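Local coordinates for protein 2-dehydropantoate 2-reductase (Enterococcus faecium, PDB 3WFI) that acts as an NAD-dependent D-mandelate dehydrogenase of the ketopantoate reductase family, interconverting D-2-hydroxy acids and their 2-oxo acids, at residues 82-85 against 86-90; 112-116 against 117-121; 239-242 against 243-247; 218-221 against 222-226. One frame throughout, in Å; residues are numbered along the deposited sequence.

Contact 1 of 4, residues 82-85 against 86-90; sequences QLEK and MLQDI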
loop_
_atom_site.group_PDB
_atom_site.type_symbol
_atom_site.label_atom_id
_atom_site.label_comp_id
_atom_site.label_asym_id
_atom_site.label_seq_id
_atom_site.Cartn_x
_atom_site.Cartn_y
_atom_site.Cartn_z
ATOM N N GLN B 82 9.446 11.997 -20.143
ATOM C CA GLN B 82 10.475 12.529 -21.035
ATOM C C GLN B 82 10.764 14.033 -20.822
ATOM O O GLN B 82 11.664 14.572 -21.447
ATOM C CB GLN B 82 10.058 12.264 -22.477
ATOM C CG GLN B 82 9.919 10.785 -22.824
ATOM C CD GLN B 82 9.171 10.550 -24.123
ATOM O OE1 GLN B 82 8.166 11.213 -24.409
ATOM N NE2 GLN B 82 9.658 9.604 -24.926
ATOM N N LEU B 83 10.039 14.685 -19.912
ATOM C CA LEU B 83 10.085 16.150 -19.765
ATOM C C LEU B 83 11.426 16.678 -19.267
ATOM O O LEU B 83 11.948 17.653 -19.800
ATOM C CB LEU B 83 8.975 16.648 -18.817
ATOM C CG LEU B 83 8.983 18.158 -18.497
ATOM C CD1 LEU B 83 8.770 18.997 -19.751
ATOM C CD2 LEU B 83 7.937 18.500 -17.444
ATOM N N GLU B 84 11.975 16.063 -18.222
ATOM C CA GLU B 84 13.203 16.583 -17.642
ATOM C C GLU B 84 14.352 16.441 -18.625
ATOM O O GLU B 84 15.165 17.349 -18.764
ATOM C CB GLU B 84 13.521 15.914 -16.304
ATOM C CG GLU B 84 14.802 16.443 -15.677
ATOM C CD GLU B 84 14.801 16.325 -14.175
ATOM O OE1 GLU B 84 15.340 17.231 -13.505
ATOM O OE2 GLU B 84 14.240 15.330 -13.671
ATOM N N LYS B 85 14.399 15.316 -19.325
ATOM C CA LYS B 85 15.392 15.099 -20.371
ATOM C C LYS B 85 15.268 16.113 -21.533
ATOM O O LYS B 85 16.278 16.650 -21.993
ATOM C CB LYS B 85 15.278 13.657 -20.883
ATOM C CG LYS B 85 16.221 13.303 -22.013
ATOM C CD LYS B 85 17.637 13.636 -21.630
ATOM C CE LYS B 85 18.639 13.097 -22.624
ATOM N NZ LYS B 85 20.000 13.152 -22.031
ATOM N N MET B 86 14.043 16.359 -22.002
ATOM C CA MET B 86 13.794 17.372 -23.031
ATOM C C MET B 86 14.350 18.727 -22.574
ATOM O O MET B 86 15.125 19.370 -23.290
ATOM C CB MET B 86 12.297 17.479 -23.342
ATOM C CG MET B 86 11.897 18.630 -24.267
ATOM S SD MET B 86 12.611 18.519 -25.925
ATOM C CE MET B 86 11.454 17.386 -26.695
ATOM N N LEU B 87 13.988 19.145 -21.374
ATOM C CA LEU B 87 14.466 20.423 -20.835
ATOM C C LEU B 87 15.980 20.470 -20.741
ATOM O O LEU B 87 16.582 21.470 -21.130
ATOM C CB LEU B 87 13.841 20.710 -19.467
ATOM C CG LEU B 87 12.343 21.033 -19.552
ATOM C CD1 LEU B 87 11.719 21.036 -18.164
ATOM C CD2 LEU B 87 12.114 22.357 -20.250
ATOM N N GLN B 88 16.588 19.391 -20.241
ATOM C CA GLN B 88 18.042 19.287 -20.169
ATOM C C GLN B 88 18.648 19.471 -21.551
ATOM O O GLN B 88 19.596 20.219 -21.717
ATOM C CB GLN B 88 18.483 17.921 -19.592
ATOM C CG GLN B 88 18.382 17.821 -18.071
ATOM C CD GLN B 88 18.569 16.395 -17.538
ATOM O OE1 GLN B 88 18.748 15.441 -18.301
ATOM N NE2 GLN B 88 18.501 16.247 -16.218
ATOM N N ASP B 89 18.087 18.780 -22.537
ATOM C CA ASP B 89 18.567 18.877 -23.913
ATOM C C ASP B 89 18.396 20.254 -24.559
ATOM O O ASP B 89 19.209 20.633 -25.390
ATOM C CB ASP B 89 17.875 17.839 -24.796
ATOM C CG ASP B 89 18.408 16.435 -24.575
ATOM O OD1 ASP B 89 19.507 16.296 -24.008
ATOM O OD2 ASP B 89 17.721 15.476 -24.969
ATOM N N ILE B 90 17.341 20.986 -24.224
ATOM C CA ILE B 90 17.060 22.252 -24.912
ATOM C C ILE B 90 17.436 23.495 -24.110
ATOM O O ILE B 90 17.138 24.614 -24.550
ATOM C CB ILE B 90 15.583 22.353 -25.361
ATOM C CG1 ILE B 90 14.637 22.560 -24.170
ATOM C CG2 ILE B 90 15.192 21.124 -26.169
ATOM C CD1 ILE B 90 13.186 22.760 -24.561
#

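Contact 2 of 4, residues 112-116 against 117-121; sequences IIEKF and VPMEN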
loop_
_atom_site.group_PDB
_atom_site.type_symbol
_atom_site.label_atom_id
_atom_site.label_comp_id
_atom_site.label_asym_id
_atom_site.label_seq_id
_atom_site.Cartn_x
_atom_site.Cartn_y
_atom_site.Cartn_z
ATOM N N ILE B 112 9.813 20.334 -12.074
ATOM C CA ILE B 112 10.878 20.037 -13.048
ATOM C C ILE B 112 11.210 21.305 -13.844
ATOM O O ILE B 112 12.367 21.710 -13.921
ATOM C CB ILE B 112 10.450 18.904 -14.002
ATOM C CG1 ILE B 112 10.264 17.593 -13.226
ATOM C CG2 ILE B 112 11.477 18.704 -15.095
ATOM C CD1 ILE B 112 9.404 16.560 -13.933
ATOM N N ILE B 113 10.183 21.958 -14.386
ATOM C CA ILE B 113 10.372 23.155 -15.215
ATOM C C ILE B 113 11.092 24.271 -14.431
ATOM O O ILE B 113 11.985 24.948 -14.966
ATOM C CB ILE B 113 9.026 23.668 -15.778
ATOM C CG1 ILE B 113 8.370 22.593 -16.665
ATOM C CG2 ILE B 113 9.234 24.943 -16.587
ATOM C CD1 ILE B 113 6.909 22.818 -16.946
ATOM N N GLU B 114 10.732 24.431 -13.155
ATOM C CA GLU B 114 11.363 25.436 -12.277
ATOM C C GLU B 114 12.888 25.338 -12.181
ATOM O O GLU B 114 13.563 26.326 -11.881
ATOM C CB GLU B 114 10.772 25.369 -10.863
ATOM C CG GLU B 114 11.174 26.544 -9.983
ATOM C CD GLU B 114 10.576 26.469 -8.593
ATOM O OE1 GLU B 114 10.502 25.355 -8.040
ATOM O OE2 GLU B 114 10.183 27.532 -8.062
ATOM N N LYS B 115 13.435 24.156 -12.422
ATOM C CA LYS B 115 14.892 23.986 -12.436
ATOM C C LYS B 115 15.547 24.786 -13.561
ATOM O O LYS B 115 16.752 25.066 -13.501
ATOM C CB LYS B 115 15.261 22.498 -12.551
ATOM C CG LYS B 115 14.900 21.695 -11.306
ATOM C CD LYS B 115 14.869 20.181 -11.515
ATOM C CE LYS B 115 14.357 19.439 -10.278
ATOM N NZ LYS B 115 14.196 17.974 -10.521
ATOM N N PHE B 116 14.749 25.167 -14.565
ATOM C CA PHE B 116 15.252 25.788 -15.807
ATOM C C PHE B 116 14.782 27.215 -16.032
ATOM O O PHE B 116 15.479 27.994 -16.671
ATOM C CB PHE B 116 14.841 24.923 -17.010
ATOM C CG PHE B 116 15.364 23.520 -16.937
ATOM C CD1 PHE B 116 16.566 23.183 -17.530
ATOM C CD2 PHE B 116 14.662 22.539 -16.255
ATOM C CE1 PHE B 116 17.054 21.880 -17.462
ATOM C CE2 PHE B 116 15.141 21.236 -16.182
ATOM C CZ PHE B 116 16.344 20.911 -16.782
ATOM N N VAL B 117 13.583 27.542 -15.549
ATOM C CA VAL B 117 13.071 28.904 -15.593
ATOM C C VAL B 117 12.369 29.212 -14.274
ATOM O O VAL B 117 11.793 28.313 -13.657
ATOM C CB VAL B 117 12.111 29.156 -16.792
ATOM C CG1 VAL B 117 12.741 28.711 -18.112
ATOM C CG2 VAL B 117 10.779 28.463 -16.588
ATOM N N PRO B 118 12.415 30.482 -13.828
ATOM C CA PRO B 118 11.690 30.825 -12.599
ATOM C C PRO B 118 10.173 30.647 -12.736
ATOM O O PRO B 118 9.631 30.734 -13.834
ATOM C CB PRO B 118 12.030 32.297 -12.383
ATOM C CG PRO B 118 12.433 32.803 -13.723
ATOM C CD PRO B 118 13.097 31.648 -14.406
ATOM N N MET B 119 9.524 30.408 -11.606
ATOM C CA MET B 119 8.094 30.193 -11.525
ATOM C C MET B 119 7.289 31.306 -12.197
ATOM O O MET B 119 6.271 31.035 -12.837
ATOM C CB MET B 119 7.690 30.068 -10.043
ATOM C CG MET B 119 6.325 29.453 -9.800
ATOM S SD MET B 119 6.133 27.819 -10.528
ATOM C CE MET B 119 7.361 26.827 -9.674
ATOM N N GLU B 120 7.760 32.548 -12.071
ATOM C CA GLU B 120 7.088 33.714 -12.657
ATOM C C GLU B 120 6.947 33.615 -14.184
ATOM O O GLU B 120 6.083 34.263 -14.777
ATOM C CB GLU B 120 7.758 35.041 -12.225
ATOM C CG GLU B 120 8.866 35.561 -13.137
ATOM C CD GLU B 120 9.529 36.860 -12.670
ATOM O OE1 GLU B 120 10.287 36.828 -11.678
ATOM O OE2 GLU B 120 9.332 37.910 -13.318
ATOM N N ASN B 121 7.783 32.793 -14.809
ATOM C CA ASN B 121 7.752 32.624 -16.263
ATOM C C ASN B 121 7.095 31.318 -16.724
ATOM O O ASN B 121 7.201 30.957 -17.906
ATOM C CB ASN B 121 9.177 32.689 -16.824
ATOM C CG ASN B 121 9.772 34.098 -16.805
ATOM O OD1 ASN B 121 10.996 34.267 -16.879
ATOM N ND2 ASN B 121 8.920 35.109 -16.754
#

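Contact 3 of 4, residues 239-242 against 243-247; sequences PEVI and AHCES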
loop_
_atom_site.group_PDB
_atom_site.type_symbol
_atom_site.label_atom_id
_atom_site.label_comp_id
_atom_site.label_asym_id
_atom_site.label_seq_id
_atom_site.Cartn_x
_atom_site.Cartn_y
_atom_site.Cartn_z
ATOM N N PRO B 239 -14.513 17.287 -0.195
ATOM C CA PRO B 239 -15.668 16.413 -0.424
ATOM C C PRO B 239 -16.048 16.279 -1.906
ATOM O O PRO B 239 -16.307 15.161 -2.380
ATOM C CB PRO B 239 -16.789 17.084 0.387
ATOM C CG PRO B 239 -16.091 17.867 1.437
ATOM C CD PRO B 239 -14.792 18.318 0.826
ATOM N N GLU B 240 -16.061 17.393 -2.637
ATOM C CA GLU B 240 -16.395 17.336 -4.063
ATOM C C GLU B 240 -15.369 16.513 -4.816
ATOM O O GLU B 240 -15.731 15.640 -5.612
ATOM C CB GLU B 240 -16.509 18.728 -4.673
ATOM C CG GLU B 240 -17.161 18.753 -6.050
ATOM C CD GLU B 240 -16.268 18.248 -7.191
ATOM O OE1 GLU B 240 -15.037 18.518 -7.200
ATOM O OE2 GLU B 240 -16.803 17.577 -8.099
ATOM N N VAL B 241 -14.093 16.762 -4.549
ATOM C CA VAL B 241 -13.044 16.027 -5.250
ATOM C C VAL B 241 -13.136 14.526 -4.980
ATOM O O VAL B 241 -13.013 13.720 -5.906
ATOM C CB VAL B 241 -11.644 16.591 -4.957
ATOM C CG1 VAL B 241 -10.559 15.691 -5.537
ATOM C CG2 VAL B 241 -11.532 17.995 -5.531
ATOM N N ILE B 242 -13.385 14.156 -3.723
ATOM C CA ILE B 242 -13.605 12.765 -3.361
ATOM C C ILE B 242 -14.783 12.184 -4.157
ATOM O O ILE B 242 -14.672 11.103 -4.747
ATOM C CB ILE B 242 -13.850 12.598 -1.843
ATOM C CG1 ILE B 242 -12.559 12.880 -1.073
ATOM C CG2 ILE B 242 -14.329 11.187 -1.526
ATOM C CD1 ILE B 242 -12.742 13.149 0.410
ATOM N N ALA B 243 -15.906 12.894 -4.174
ATOM C CA ALA B 243 -17.086 12.438 -4.942
ATOM C C ALA B 243 -16.742 12.277 -6.425
ATOM O O ALA B 243 -17.165 11.316 -7.077
ATOM C CB ALA B 243 -18.250 13.403 -4.768
ATOM N N HIS B 244 -15.934 13.195 -6.940
ATOM C CA HIS B 244 -15.509 13.134 -8.346
ATOM C C HIS B 244 -14.653 11.893 -8.642
ATOM O O HIS B 244 -14.840 11.220 -9.661
ATOM C CB HIS B 244 -14.755 14.410 -8.720
ATOM C CG HIS B 244 -14.278 14.435 -10.139
ATOM N ND1 HIS B 244 -15.136 14.322 -11.209
ATOM C CD2 HIS B 244 -13.037 14.576 -10.665
ATOM C CE1 HIS B 244 -14.446 14.379 -12.337
ATOM N NE2 HIS B 244 -13.169 14.519 -12.034
ATOM N N CYS B 245 -13.703 11.594 -7.756
ATOM C CA CYS B 245 -12.950 10.343 -7.841
ATOM C C CYS B 245 -13.892 9.130 -7.833
ATOM O O CYS B 245 -13.737 8.209 -8.648
ATOM C CB CYS B 245 -11.968 10.235 -6.668
ATOM S SG CYS B 245 -10.616 11.424 -6.729
ATOM N N GLU B 246 -14.855 9.142 -6.909
ATOM C CA GLU B 246 -15.754 8.012 -6.712
ATOM C C GLU B 246 -16.806 7.836 -7.810
ATOM O O GLU B 246 -17.374 6.748 -7.957
ATOM C CB GLU B 246 -16.393 8.083 -5.318
ATOM C CG GLU B 246 -15.341 7.905 -4.223
ATOM C CD GLU B 246 -15.911 7.895 -2.826
ATOM O OE1 GLU B 246 -17.085 8.243 -2.636
ATOM O OE2 GLU B 246 -15.158 7.562 -1.898
ATOM N N SER B 247 -17.048 8.883 -8.590
ATOM C CA SER B 247 -17.908 8.776 -9.770
ATOM C C SER B 247 -17.354 7.793 -10.816
ATOM O O SER B 247 -18.109 7.255 -11.633
ATOM C CB SER B 247 -18.129 10.160 -10.402
ATOM O OG SER B 247 -16.979 10.620 -11.089
#

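Contact 4 of 4, residues 218-221 against 222-226; sequences VATI and VNEFA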
loop_
_atom_site.group_PDB
_atom_site.type_symbol
_atom_site.label_atom_id
_atom_site.label_comp_id
_atom_site.label_asym_id
_atom_site.label_seq_id
_atom_site.Cartn_x
_atom_site.Cartn_y
_atom_site.Cartn_z
ATOM N N VAL B 218 -9.394 6.377 -0.863
ATOM C CA VAL B 218 -9.554 7.535 -1.735
ATOM C C VAL B 218 -9.518 8.829 -0.903
ATOM O O VAL B 218 -8.790 9.752 -1.237
ATOM C CB VAL B 218 -10.852 7.435 -2.590
ATOM C CG1 VAL B 218 -11.176 8.763 -3.282
ATOM C CG2 VAL B 218 -10.714 6.319 -3.620
ATOM N N ALA B 219 -10.290 8.877 0.183
ATOM C CA ALA B 219 -10.380 10.076 1.006
ATOM C C ALA B 219 -9.042 10.461 1.586
ATOM O O ALA B 219 -8.686 11.651 1.617
ATOM C CB ALA B 219 -11.395 9.896 2.121
ATOM N N THR B 220 -8.293 9.459 2.055
ATOM C CA THR B 220 -6.990 9.713 2.648
ATOM C C THR B 220 -6.032 10.288 1.608
ATOM O O THR B 220 -5.306 11.253 1.891
ATOM C CB THR B 220 -6.401 8.424 3.270
ATOM O OG1 THR B 220 -7.314 7.900 4.239
ATOM C CG2 THR B 220 -5.081 8.690 3.957
ATOM N N ILE B 221 -6.013 9.699 0.418
ATOM C CA ILE B 221 -5.122 10.171 -0.644
ATOM C C ILE B 221 -5.481 11.594 -1.075
ATOM O O ILE B 221 -4.598 12.453 -1.209
ATOM C CB ILE B 221 -5.102 9.212 -1.857
ATOM C CG1 ILE B 221 -4.405 7.917 -1.479
ATOM C CG2 ILE B 221 -4.388 9.850 -3.052
ATOM C CD1 ILE B 221 -4.760 6.742 -2.380
ATOM N N VAL B 222 -6.771 11.861 -1.265
ATOM C CA VAL B 222 -7.203 13.187 -1.708
ATOM C C VAL B 222 -6.813 14.251 -0.672
ATOM O O VAL B 222 -6.411 15.357 -1.026
ATOM C CB VAL B 222 -8.716 13.227 -2.000
ATOM C CG1 VAL B 222 -9.192 14.650 -2.210
ATOM C CG2 VAL B 222 -9.041 12.387 -3.221
ATOM N N ASN B 223 -6.892 13.901 0.610
ATOM C CA ASN B 223 -6.474 14.838 1.652
ATOM C C ASN B 223 -5.004 15.168 1.603
ATOM O O ASN B 223 -4.613 16.295 1.876
ATOM C CB ASN B 223 -6.890 14.350 3.035
ATOM C CG ASN B 223 -8.246 14.854 3.411
ATOM O OD1 ASN B 223 -8.402 16.024 3.757
ATOM N ND2 ASN B 223 -9.233 13.991 3.353
ATOM N N GLU B 224 -4.183 14.195 1.227
ATOM C CA GLU B 224 -2.760 14.446 1.035
ATOM C C GLU B 224 -2.530 15.411 -0.137
ATOM O O GLU B 224 -1.800 16.395 0.000
ATOM C CB GLU B 224 -1.987 13.129 0.825
ATOM C CG GLU B 224 -2.002 12.218 2.041
ATOM C CD GLU B 224 -1.164 10.961 1.886
ATOM O OE1 GLU B 224 -0.555 10.763 0.813
ATOM O OE2 GLU B 224 -1.153 10.150 2.838
ATOM N N PHE B 225 -3.152 15.136 -1.276
ATOM C CA PHE B 225 -3.121 16.063 -2.425
ATOM C C PHE B 225 -3.539 17.485 -2.008
ATOM O O PHE B 225 -2.896 18.475 -2.374
ATOM C CB PHE B 225 -4.056 15.570 -3.547
ATOM C CG PHE B 225 -3.437 14.558 -4.483
ATOM C CD1 PHE B 225 -3.160 13.263 -4.065
ATOM C CD2 PHE B 225 -3.169 14.896 -5.822
ATOM C CE1 PHE B 225 -2.619 12.326 -4.940
ATOM C CE2 PHE B 225 -2.627 13.968 -6.698
ATOM C CZ PHE B 225 -2.362 12.678 -6.257
ATOM N N ALA B 226 -4.621 17.571 -1.234
ATOM C CA ALA B 226 -5.190 18.863 -0.818
ATOM C C ALA B 226 -4.295 19.648 0.148
ATOM O O ALA B 226 -4.220 20.872 0.063
ATOM C CB ALA B 226 -6.554 18.647 -0.209
#

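Contact 1 of 4, residues 82-85 against 86-90
Lys-85 and Asp-89 face each other one turn apart on helix 80-90, and the lysine can be followed out atom by atom. CB stays by the backbone, close to the amide N of Met-86. CG is swung anti to the backbone N (chi1 178°), and the bend at the next bond (chi2 53°) folds the chain along the helix toward its C-terminal end. Lys-85 CD then passes 3.8 Å from Asp-89 OD2 and about as far from Gln-88 OE1, crossing the Gln-88 side chain at about a right angle. CE comes nearest the carboxylate, 3.5 Å from Asp-89 OD2. At the tip, NZ makes a long salt bridge with Asp-89 OD1, 3.7 Å, so the pairing is loose; the firmer partner of this carboxylate is the NE2 of Gln-62, which hydrogen-bonds OD2. In the backbone, Asp-89 N donates to Lys-85 O at 2.8 Å, one of four consecutive i to i+4 helix bonds here.

Elsewhere Leu-83 and Leu-87 meet methyl to methyl, CD1 to CD1 at 3.9 Å, on the inner side. Gln-88 leans back toward the preceding turn and sets its NE2 3.7 Å from Glu-84 CG, while the Glu-84 carboxylate reaches Lys-115 in a salt bridge. Gln-82, at the start of this run, belongs to the NAD(+) site. Leu-83 and Leu-87 pack on helix 109-113, Leu-83 also touches strand 71-76, and Met-86 and Ile-90 settle on strand 2-6, so the helix lies against the Rossmann sheet.

Contact 2 of 4, residues 112-116 against 117-121
Ile-113 O collects two backbone amides as helix 109-113 runs out, Val-117 N at 3.1 Å and Phe-116 N at 2.8 Å, so the last turn tightens before the chain extends at Val-117. The carbonyl of Val-117 then points back at the end of the helix, where it lies 3.2 Å from Glu-114 CA in a CA-H...O contact with an angle of 152° at the hydrogen.

The side chains follow this change of direction. Ile-113 and Val-117 lie side by side, pointing the same way, and touch through their CG2 methyls at 3.8 Å. Val-117 holds CG2 between its backbone N and carbonyl carbon, the crowded position, which puts the methyl alongside the isoleucine's. Across the turn, Met-119 doubles back through bends at chi2 and chi3 until its CE methyl rests against the carboxylate of Glu-114, 3.3 Å from OE2 and 3.4 Å from CD. The glutamate itself is stretched out, and its OE1 has a long, weak ion pair with Lys-287. The Phe-116 ring keeps the Ile-112 and Ile-113 carbonyl oxygens at its edge, in plane, and packs on Leu-87 and Gln-88 of helix 80-90.

This is the connection that carries the Rossmann domain from helix 109-113 into strand 122-127, with Ile-113 and Val-117 both resting on Ile-122. Between the two segments the one conventional hydrogen bond is Val-117 N to Ile-113 O; the rest is a CA-H...O contact and apolar packing, and the methionine offers the Glu-114 carboxylate its CE methyl, a van der Waals contact with no hydrogen bond.

Contact 3 of 4, residues 239-242 against 243-247
His-244 N donates to Glu-240 O at 2.8 Å, the shortest of the four i to i+4 bonds that join the two halves of helix 238-246. The side chains of the same two residues lie side by side, pointing the same way. Glu-240 turns sharply at its second torsion (chi2 -75°), which lays OE2 3.8 Å from His-244 CB; the carboxylate and imidazole planes are 30° apart, but OE2 and ND1 do not touch. The charge of Glu-240 is met instead by Arg-186 of helix 180-191, and the histidine packs on the same arginine.

On another side of the helix, Ile-242 and Glu-246 run alongside each other. The CG2 methyl of Ile-242 sits 3.7 Å from Glu-246 OE2, an oxygen that hydrogen-bonds His-215 ND1. Val-241 and Cys-245 look inward, with CG1 and SG 4.4 Å apart in a light contact, over helix 214-231. Ser-247 OG finishes the stretch, giving a hydrogen bond of 2.6 Å to His-244 O.

Between the two halves of the helix the side chains meet only in van der Waals contacts, with no hydrogen bond between them, while both glutamates send their polar ends to helices 180-191 and 214-231, linking three helices of the C-terminal domain.

Contact 4 of 4, residues 218-221 against 222-226
Phe-225 keeps Ile-221 O at its edge, near the ring plane, with CD1 3.3 Å from that oxygen. The ring lies beside Ile-221, both side chains pointing the same way, and the isoleucine's CG2 methyl meets CE1 of the ring at 3.6 Å. Asn-278 and Ile-281 of helix 278-288 also touch the Phe-225 side chain.

The other flat groups are the Asn-223 amide and the Ala-219 carbonyl. Asn-223 N and ND2 grip Ala-219 O from opposite faces of its plane, each at 3.0 Å. Both bonds are about equally straight at the hydrogen, but the side-chain donor stands further from the carbonyl plane, 43° out of it and not on a lone pair, and the oxygen is tilted from the amide plane. A chi1 of -90° folds the amide back over the preceding turn to reach it.

Val-218 and Val-222 make a loose pair, CG1 to CG2 at 4.2 Å, on the side facing helix 238-246. The helix is held to its neighbours by apolar packing and by the Glu-224 carboxylate, whose oxygens accept the backbone N-H groups of Tyr-294 and Cys-295 at the start of helix 293-308; one N-H of the asparagine amide goes to the carbonyl of Ala-219, one turn back.

Overall arrangement
From the N terminus the chain meets contact 1, then contact 2, then contact 4 and last contact 3. All are local, each spanning a turn or two, so none closes a long loop and they run in series without nesting or crossing. Contacts 1 and 2 touch within the Rossmann domain, where helix 80-90 lies against the turn that leads into strand 122-127. Contacts 4 and 3 touch in the C-terminal domain, on helices 214-231 and 238-246, which follow each other in the chain and pack through valine, alanine, isoleucine and cysteine side chains. The two pairs stay apart: even contacts 2 and 4, the closest across the divide, have nearest atoms about 14 Å apart.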